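Local atomic coordinates of short chain dehydrogenase (Mycobacterium smegmatis, PDB entry 3UCX), a protein that belongs to the short-chain dehydrogenase family and probably acts as an oxidoreductase, its natural substrate not being established. Residues P100-F105 / A155-Y160; M148-S153 / A163-L168; G191-G196 / P230-V235. One frame throughout, in Å; residues are numbered along the deposited sequence. Where two conformers were deposited one is given.

Interaction 1: residues P100-F105 / A155-Y160; sequences PSMKPF and AKYGAY
K156 and P104 bring the two backbones closest, their CA atoms 4.3 Å apart, where the irregular loop 100-105 meets the turn leading into helix 158-179. CA-H...O contacts run both ways between the main chains: M102 CA approaches K156 O at 3.3 Å, and K156 CA approaches K103 O at 3.5 Å. Three waters link the loop to the start of the helix. One donates to S101 O and K156 O while accepting from Y160 N; the other two both donate to K103 O and accept from G158 N and A159 N respectively.

Two aromatic rings of 155-160 each receive a group from the loop over one face. M102, bent at chi2 and chi3, brings SD over the centre of the Y157 ring, 3.7 Å from the centroid and 13° off the normal, a Met-aromatic contact. P100 places CB over the Y160 ring, offset toward its rim, with CB 3.8 Å from the centroid: a CH-pi contact. The aliphatic part of K156 runs alongside P104, CG to CD, and its extended chain carries NZ away. F105 comes in obliquely with its tip, CZ lying 3.4 Å from G158 C, close packing that the missing side chain of G158 allows.

In this Rossmann-type fold the loop after strand 91-94 thus packs on the start of helix 158-179, where Y160 and K164 match the family's YxxxK motif. P104, A155 and K156 line the site of a bound 2-(2-methoxyethoxy)ethanol, probably a crystallisation additive. Through K103 O, solvent links the loop to the first helical amides, while P104 O bonds to T108, and F105 N and K156 N to E177 of a second subunit, tying this corner to the subunit interface.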
loop_
_atom_site.group_PDB
_atom_site.type_symbol
_atom_site.label_atom_id
_atom_site.label_comp_id
_atom_site.label_asym_id
_atom_site.label_seq_id
_atom_site.Cartn_x
_atom_site.Cartn_y
_atom_site.Cartn_z
ATOM N N PRO A 100 12.466 4.975 -21.058
ATOM C CA PRO A 100 11.771 3.698 -21.106
ATOM C C PRO A 100 11.204 3.396 -22.491
ATOM O O PRO A 100 10.744 4.319 -23.180
ATOM C CB PRO A 100 10.621 3.901 -20.126
ATOM C CG PRO A 100 10.328 5.359 -20.189
ATOM C CD PRO A 100 11.663 6.015 -20.385
ATOM N N SER A 101 11.248 2.132 -22.891
ATOM C CA SER A 101 10.514 1.681 -24.070
ATOM C C SER A 101 9.214 0.967 -23.665
ATOM O O SER A 101 9.234 -0.005 -22.929
ATOM C CB SER A 101 11.382 0.753 -24.911
ATOM O OG SER A 101 11.731 -0.385 -24.161
ATOM N N MET A 102 8.081 1.494 -24.111
ATOM C CA MET A 102 6.812 0.830 -23.938
ATOM C C MET A 102 6.781 -0.488 -24.745
ATOM O O MET A 102 6.569 -0.417 -25.915
ATOM C CB MET A 102 5.691 1.733 -24.476
ATOM C CG MET A 102 5.498 3.073 -23.775
ATOM S SD MET A 102 5.247 2.896 -22.005
ATOM C CE MET A 102 6.950 2.721 -21.413
ATOM N N LYS A 103 7.080 -1.650 -24.159
ATOM C CA LYS A 103 6.879 -2.957 -24.833
ATOM C C LYS A 103 6.269 -3.937 -23.808
ATOM O O LYS A 103 6.645 -3.923 -22.630
ATOM C CB LYS A 103 8.178 -3.579 -25.455
ATOM C CG LYS A 103 8.650 -2.990 -26.807
ATOM C CD LYS A 103 9.554 -3.906 -27.656
ATOM C CE LYS A 103 11.033 -3.999 -27.226
ATOM N NZ LYS A 103 11.912 -5.029 -27.939
ATOM N N PRO A 104 5.319 -4.786 -24.251
ATOM C CA PRO A 104 4.900 -5.875 -23.364
ATOM C C PRO A 104 6.092 -6.743 -23.023
ATOM O O PRO A 104 7.069 -6.794 -23.780
ATOM C CB PRO A 104 3.880 -6.665 -24.178
ATOM C CG PRO A 104 3.922 -6.134 -25.565
ATOM C CD PRO A 104 4.744 -4.884 -25.605
ATOM N N PHE A 105 6.033 -7.426 -21.892
ATOM C CA PHE A 105 7.138 -8.283 -21.525
ATOM C C PHE A 105 7.451 -9.276 -22.634
ATOM O O PHE A 105 8.615 -9.555 -22.909
ATOM C CB PHE A 105 6.854 -9.032 -20.205
ATOM C CG PHE A 105 7.186 -8.251 -18.969
ATOM C CD1 PHE A 105 8.478 -7.808 -18.739
ATOM C CD2 PHE A 105 6.238 -8.031 -17.991
ATOM C CE1 PHE A 105 8.792 -7.097 -17.590
ATOM C CE2 PHE A 105 6.558 -7.327 -16.837
ATOM C CZ PHE A 105 7.839 -6.889 -16.625
ATOM N N ALA A 155 -0.285 -2.058 -19.159
ATOM C CA ALA A 155 0.408 -2.830 -20.166
ATOM C C ALA A 155 1.503 -1.982 -20.802
ATOM O O ALA A 155 1.356 -0.759 -20.932
ATOM C CB ALA A 155 -0.575 -3.340 -21.227
ATOM N N LYS A 156 2.603 -2.640 -21.131
ATOM C CA LYS A 156 3.766 -2.087 -21.802
ATOM C C LYS A 156 4.734 -1.308 -20.905
ATOM O O LYS A 156 5.813 -0.962 -21.363
ATOM C CB LYS A 156 3.395 -1.272 -23.041
ATOM C CG LYS A 156 2.511 -2.040 -24.012
ATOM C CD LYS A 156 2.579 -1.472 -25.417
ATOM C CE LYS A 156 1.558 -2.166 -26.307
ATOM N NZ LYS A 156 1.542 -1.699 -27.733
ATOM N N TYR A 157 4.353 -1.059 -19.651
ATOM C CA TYR A 157 5.239 -0.394 -18.712
ATOM C C TYR A 157 6.067 -1.369 -17.870
ATOM O O TYR A 157 6.719 -0.940 -16.923
ATOM C CB TYR A 157 4.407 0.483 -17.761
ATOM C CG TYR A 157 3.801 1.718 -18.372
ATOM C CD1 TYR A 157 4.462 2.937 -18.307
ATOM C CD2 TYR A 157 2.555 1.683 -18.984
ATOM C CE1 TYR A 157 3.894 4.082 -18.851
ATOM C CE2 TYR A 157 1.983 2.819 -19.520
ATOM C CZ TYR A 157 2.662 4.013 -19.445
ATOM O OH TYR A 157 2.117 5.154 -19.980
ATOM N N GLY A 158 6.046 -2.664 -18.199
ATOM C CA GLY A 158 6.641 -3.688 -17.343
ATOM C C GLY A 158 8.132 -3.556 -17.031
ATOM O O GLY A 158 8.520 -3.652 -15.859
ATOM N N ALA A 159 8.978 -3.373 -18.040
ATOM C CA ALA A 159 10.415 -3.308 -17.773
ATOM C C ALA A 159 10.715 -2.120 -16.882
ATOM O O ALA A 159 11.523 -2.213 -15.966
ATOM C CB ALA A 159 11.226 -3.215 -19.078
ATOM N N TYR A 160 10.036 -1.010 -17.159
ATOM C CA TYR A 160 10.217 0.235 -16.414
ATOM C C TYR A 160 9.714 0.087 -14.972
ATOM O O TYR A 160 10.417 0.441 -14.026
ATOM C CB TYR A 160 9.475 1.365 -17.138
ATOM C CG TYR A 160 9.847 2.764 -16.723
ATOM C CD1 TYR A 160 11.167 3.151 -16.617
ATOM C CD2 TYR A 160 8.875 3.733 -16.525
ATOM C CE1 TYR A 160 11.509 4.447 -16.261
ATOM C CE2 TYR A 160 9.219 5.029 -16.165
ATOM C CZ TYR A 160 10.536 5.364 -16.025
ATOM O OH TYR A 160 10.923 6.648 -15.695
HETATM O O HOH W 1 8.609 -0.629 -19.938
HETATM O O HOH W 2 5.548 -4.487 -20.166
HETATM O O HOH W 3 8.629 -3.568 -21.013
#

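Interaction 2: residues M148-S153 / A163-L168; sequences MVVRHS and AKSALL
V150 makes the main apolar contacts with helix 158-179, spreading its two methyls over successive turns. CG1 sits 3.7 Å from K164 CB and equally far from S165 OG, while CG2 is directed at L168 CD2, 4.2 Å away. The chi1 of -56° sets CG1 beside the backbone N and CG2 between N and the carbonyl carbon, a fork that lets the residue straddle positions 164 and 168 of the helix. V149 CG1 also approaches K164 CB, but in one of two deposited conformers, so that contact is tentative.

This is the return from strand 141-145 to the following helix in the Rossmann-type fold of the short-chain dehydrogenases: a short 3-10 turn, 148-151, closed by R151 N to M148 O at 2.8 Å, packs back on the helix that the same connection enters.

The polar link goes through water. One molecule donates to V150 O at 3.0 Å and to S165 OG at 2.7 Å, joining the turn to the helix. S165 OG is also hydrogen-bonded to K161 O, one turn back in its own helix. On other sides, L189 of strand 184-190 packs on V150, and A169 of a second subunit packs on S165.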
loop_
_atom_site.group_PDB
_atom_site.type_symbol
_atom_site.label_atom_id
_atom_site.label_comp_id
_atom_site.label_asym_id
_atom_site.label_seq_id
_atom_site.Cartn_x
_atom_site.Cartn_y
_atom_site.Cartn_z
ATOM N N MET A 148 6.022 7.302 -11.131
ATOM C CA MET A 148 4.606 6.911 -10.989
ATOM C C MET A 148 4.291 5.500 -11.445
ATOM O O MET A 148 3.313 4.923 -11.015
ATOM C CB MET A 148 3.738 7.911 -11.772
ATOM C CG MET A 148 2.262 7.870 -11.445
ATOM S SD MET A 148 1.338 9.197 -12.259
ATOM C CE MET A 148 1.365 8.617 -13.973
ATOM N N VAL A 149 5.079 4.958 -12.366
ATOM C CA VAL A 149 4.879 3.613 -12.887
ATOM C C VAL A 149 4.777 2.563 -11.775
ATOM O O VAL A 149 4.161 1.538 -11.946
ATOM C CB VAL A 149 6.044 3.221 -13.820
ATOM C CG1 VAL A 149 7.293 2.882 -13.012
ATOM C CG2 VAL A 149 5.653 2.066 -14.712
ATOM N N VAL A 150 5.402 2.823 -10.622
ATOM C CA VAL A 150 5.312 1.843 -9.542
ATOM C C VAL A 150 3.906 1.778 -8.917
ATOM O O VAL A 150 3.594 0.849 -8.174
ATOM C CB VAL A 150 6.395 2.045 -8.460
ATOM C CG1 VAL A 150 7.794 2.015 -9.097
ATOM C CG2 VAL A 150 6.157 3.318 -7.658
ATOM N N ARG A 151 3.064 2.770 -9.221
ATOM C CA ARG A 151 1.716 2.864 -8.646
ATOM C C ARG A 151 0.642 2.180 -9.488
ATOM O O ARG A 151 -0.515 2.122 -9.067
ATOM C CB ARG A 151 1.339 4.334 -8.449
ATOM C CG ARG A 151 2.311 5.099 -7.559
ATOM C CD ARG A 151 2.298 4.600 -6.137
ATOM N NE ARG A 151 3.092 5.419 -5.219
ATOM C CZ ARG A 151 3.451 5.028 -3.995
ATOM N NH1 ARG A 151 3.041 3.827 -3.531
ATOM N NH2 ARG A 151 4.184 5.834 -3.216
ATOM N N HIS A 152 1.011 1.676 -10.667
ATOM C CA HIS A 152 0.064 0.978 -11.540
ATOM C C HIS A 152 0.695 -0.204 -12.221
ATOM O O HIS A 152 1.871 -0.492 -12.003
ATOM C CB HIS A 152 -0.610 1.959 -12.546
ATOM C CG HIS A 152 0.329 2.615 -13.537
ATOM N ND1 HIS A 152 0.758 2.001 -14.668
ATOM C CD2 HIS A 152 0.842 3.917 -13.584
ATOM C CE1 HIS A 152 1.544 2.856 -15.373
ATOM N NE2 HIS A 152 1.597 4.026 -14.699
ATOM N N SER A 153 -0.095 -0.917 -13.032
ATOM C CA SER A 153 0.389 -2.119 -13.708
ATOM C C SER A 153 -0.003 -2.119 -15.182
ATOM O O SER A 153 -0.275 -3.172 -15.780
ATOM C CB SER A 153 -0.168 -3.341 -12.977
ATOM O OG SER A 153 0.333 -3.383 -11.645
ATOM N N ALA A 163 12.230 -2.293 -12.925
ATOM C CA ALA A 163 13.476 -1.642 -12.509
ATOM C C ALA A 163 13.206 -0.599 -11.432
ATOM O O ALA A 163 13.933 -0.504 -10.417
ATOM C CB ALA A 163 14.150 -1.004 -13.714
ATOM N N LYS A 164 12.182 0.208 -11.663
ATOM C CA LYS A 164 11.824 1.237 -10.687
ATOM C C LYS A 164 11.373 0.657 -9.341
ATOM O O LYS A 164 11.660 1.237 -8.284
ATOM C CB LYS A 164 10.797 2.184 -11.274
ATOM C CG LYS A 164 11.405 3.087 -12.367
ATOM C CD LYS A 164 12.231 4.196 -11.742
ATOM C CE LYS A 164 12.416 5.409 -12.630
ATOM N NZ LYS A 164 13.685 5.335 -13.382
ATOM N N SER A 165 10.672 -0.465 -9.387
ATOM C CA SER A 165 10.224 -1.160 -8.187
ATOM C C SER A 165 11.400 -1.739 -7.414
ATOM O O SER A 165 11.443 -1.657 -6.192
ATOM C CB SER A 165 9.240 -2.252 -8.545
ATOM O OG SER A 165 8.037 -1.646 -9.043
ATOM N N ALA A 166 12.348 -2.322 -8.122
ATOM C CA ALA A 166 13.566 -2.819 -7.487
ATOM C C ALA A 166 14.307 -1.632 -6.824
ATOM O O ALA A 166 14.794 -1.744 -5.686
ATOM C CB ALA A 166 14.468 -3.534 -8.509
ATOM N N LEU A 167 14.352 -0.488 -7.513
ATOM C CA LEU A 167 14.982 0.717 -6.972
ATOM C C LEU A 167 14.279 1.214 -5.709
ATOM O O LEU A 167 14.934 1.622 -4.747
ATOM C CB LEU A 167 15.045 1.821 -8.026
ATOM C CG LEU A 167 15.420 3.240 -7.547
ATOM C CD1 LEU A 167 16.846 3.329 -6.978
ATOM C CD2 LEU A 167 15.226 4.247 -8.676
ATOM N N LEU A 168 12.946 1.217 -5.722
ATOM C CA LEU A 168 12.152 1.662 -4.567
ATOM C C LEU A 168 12.410 0.762 -3.354
ATOM O O LEU A 168 12.658 1.241 -2.228
ATOM C CB LEU A 168 10.660 1.713 -4.914
ATOM C CG LEU A 168 9.712 2.202 -3.809
ATOM C CD1 LEU A 168 10.122 3.588 -3.293
ATOM C CD2 LEU A 168 8.244 2.134 -4.265
HETATM O O HOH W 4 5.419 -1.589 -8.253
#

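Interaction 3: residues G191-G196 / P230-V235; sequences GYIWGG and PTEDEV
A single backbone bridge between W194 and T231 joins, in this Rossmann-type short-chain dehydrogenase fold, the loop after strand 184-190 to the start of helix 232-243, which precedes the last strand. W194 N donates to P230 O in the carbonyl plane, 2.8 Å away and nearly straight at 177°. E232 N returns a more bent bond to W194 O at 3.1 Å, using an amide of the helix's first turn. T231 and E234 complete that end as a capping box, E234 N giving to T231 OG1 and T231 N to E234 OE1, both at 3.0 Å.

I193 wedges in beside the bridge. Its CG2, anti to the backbone N, lies 3.4 Å from E232 N and touches E232 CG, while V235 CG2 lies 4.0 Å from I193 CG2. At the P230 ring, CG abuts Y192 O. The extended E232 chain reaches a water with OE2, and that water also donates to I193 O; OE1 is taken by T26.

L23 of helix 23-33 packs on both I193 and V235, and V257 of strand 254-257, outermost in this chain's sheet, lies against P230 and V235. The loop itself runs straight on into helix 196-208, whose K199 touches W194.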
loop_
_atom_site.group_PDB
_atom_site.type_symbol
_atom_site.label_atom_id
_atom_site.label_comp_id
_atom_site.label_asym_id
_atom_site.label_seq_id
_atom_site.Cartn_x
_atom_site.Cartn_y
_atom_site.Cartn_z
ATOM N N GLY A 191 5.045 11.477 -12.340
ATOM C CA GLY A 191 4.555 10.942 -13.601
ATOM C C GLY A 191 5.225 11.700 -14.738
ATOM O O GLY A 191 6.430 11.945 -14.704
ATOM N N TYR A 192 4.435 12.086 -15.744
ATOM C CA TYR A 192 4.919 12.963 -16.796
ATOM C C TYR A 192 5.354 14.266 -16.176
ATOM O O TYR A 192 4.745 14.742 -15.212
ATOM C CB TYR A 192 3.809 13.274 -17.788
ATOM C CG TYR A 192 3.531 12.195 -18.773
ATOM C CD1 TYR A 192 4.458 11.879 -19.762
ATOM C CD2 TYR A 192 2.332 11.517 -18.756
ATOM C CE1 TYR A 192 4.194 10.894 -20.703
ATOM C CE2 TYR A 192 2.060 10.525 -19.678
ATOM C CZ TYR A 192 2.989 10.223 -20.651
ATOM O OH TYR A 192 2.691 9.245 -21.578
ATOM N N ILE A 193 6.394 14.860 -16.735
ATOM C CA ILE A 193 6.909 16.099 -16.217
ATOM C C ILE A 193 6.936 17.139 -17.334
ATOM O O ILE A 193 7.699 17.008 -18.277
ATOM C CB ILE A 193 8.315 15.954 -15.618
ATOM C CG1 ILE A 193 8.383 14.815 -14.585
ATOM C CG2 ILE A 193 8.712 17.263 -14.947
ATOM C CD1 ILE A 193 9.779 14.605 -13.996
ATOM N N TRP A 194 6.126 18.180 -17.180
ATOM C CA TRP A 194 5.953 19.168 -18.233
ATOM C C TRP A 194 7.075 20.140 -18.273
ATOM O O TRP A 194 7.472 20.709 -17.259
ATOM C CB TRP A 194 4.618 19.897 -18.080
ATOM C CG TRP A 194 4.310 20.842 -19.213
ATOM C CD1 TRP A 194 4.179 22.224 -19.153
ATOM C CD2 TRP A 194 4.053 20.488 -20.613
ATOM N NE1 TRP A 194 3.891 22.751 -20.398
ATOM C CE2 TRP A 194 3.780 21.750 -21.314
ATOM C CE3 TRP A 194 4.023 19.299 -21.328
ATOM C CZ2 TRP A 194 3.517 21.791 -22.679
ATOM C CZ3 TRP A 194 3.741 19.352 -22.703
ATOM C CH2 TRP A 194 3.492 20.569 -23.357
ATOM N N GLY A 195 7.564 20.353 -19.491
ATOM C CA GLY A 195 8.589 21.321 -19.792
ATOM C C GLY A 195 8.907 21.232 -21.274
ATOM O O GLY A 195 8.173 20.591 -22.041
ATOM N N GLY A 196 10.008 21.857 -21.676
ATOM C CA GLY A 196 10.378 21.932 -23.099
ATOM C C GLY A 196 10.574 20.561 -23.704
ATOM O O GLY A 196 10.105 20.299 -24.804
ATOM N N PRO A 230 2.376 17.846 -13.569
ATOM C CA PRO A 230 3.364 18.592 -12.823
ATOM C C PRO A 230 4.481 19.087 -13.734
ATOM O O PRO A 230 4.791 18.447 -14.739
ATOM C CB PRO A 230 3.889 17.573 -11.795
ATOM C CG PRO A 230 3.684 16.280 -12.438
ATOM C CD PRO A 230 2.417 16.413 -13.262
ATOM N N THR A 231 5.029 20.244 -13.392
ATOM C CA THR A 231 6.115 20.865 -14.143
ATOM C C THR A 231 7.467 20.421 -13.597
ATOM O O THR A 231 7.543 19.887 -12.491
ATOM C CB THR A 231 6.078 22.377 -14.023
ATOM O OG1 THR A 231 6.347 22.753 -12.663
ATOM C CG2 THR A 231 4.699 22.957 -14.505
ATOM N N GLU A 232 8.516 20.657 -14.379
ATOM C CA GLU A 232 9.870 20.368 -13.936
ATOM C C GLU A 232 10.143 21.073 -12.614
ATOM O O GLU A 232 10.708 20.464 -11.688
ATOM C CB GLU A 232 10.886 20.773 -15.004
ATOM C CG GLU A 232 10.825 19.884 -16.233
ATOM C CD GLU A 232 11.852 20.247 -17.287
ATOM O OE1 GLU A 232 12.872 20.911 -16.955
ATOM O OE2 GLU A 232 11.652 19.825 -18.446
ATOM N N ASP A 233 9.729 22.340 -12.505
ATOM C CA ASP A 233 9.908 23.046 -11.240
ATOM C C ASP A 233 9.158 22.374 -10.081
ATOM O O ASP A 233 9.659 22.339 -8.970
ATOM C CB ASP A 233 9.528 24.530 -11.333
ATOM C CG ASP A 233 10.688 25.405 -11.820
ATOM O OD1 ASP A 233 11.854 25.242 -11.378
ATOM O OD2 ASP A 233 10.433 26.286 -12.650
ATOM N N GLU A 234 7.953 21.875 -10.323
ATOM C CA GLU A 234 7.167 21.287 -9.226
ATOM C C GLU A 234 7.803 19.998 -8.727
ATOM O O GLU A 234 7.782 19.704 -7.528
ATOM C CB GLU A 234 5.694 21.061 -9.644
ATOM C CG GLU A 234 4.892 22.368 -9.647
ATOM C CD GLU A 234 3.518 22.278 -10.312
ATOM O OE1 GLU A 234 3.345 21.461 -11.230
ATOM O OE2 GLU A 234 2.618 23.032 -9.907
ATOM N N VAL A 235 8.369 19.224 -9.642
ATOM C CA VAL A 235 9.028 17.981 -9.244
ATOM C C VAL A 235 10.341 18.339 -8.534
ATOM O O VAL A 235 10.676 17.768 -7.467
ATOM C CB VAL A 235 9.262 17.048 -10.444
ATOM C CG1 VAL A 235 10.057 15.789 -10.014
ATOM C CG2 VAL A 235 7.921 16.701 -11.096
HETATM O O HOH W 5 9.836 18.111 -19.815
#

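How the interactions relate
Interactions 1 and 2 share helix 158-179 and interlock along the chain, with centres 12 Å apart. Y157 CG lies 3.9 Å from H152 CE1, so the turn 148-153 packs against the helix start through H152 and, in the conformer given, V149. Y160 of interaction 1 and K164 of interaction 2, one helical turn apart, match the family's YxxxK motif, so both contacts probably border the active site. Interaction 3 is centred 18 Å from interaction 2, yet M148 CB meets G191 CA at 3.6 Å; it is 22 Å from interaction 1. Probable additives lie about 4 Å from the P104 side chain (2-(2-methoxyethoxy)ethanol) and about 3 Å from that of W194 (pentaethylene glycol).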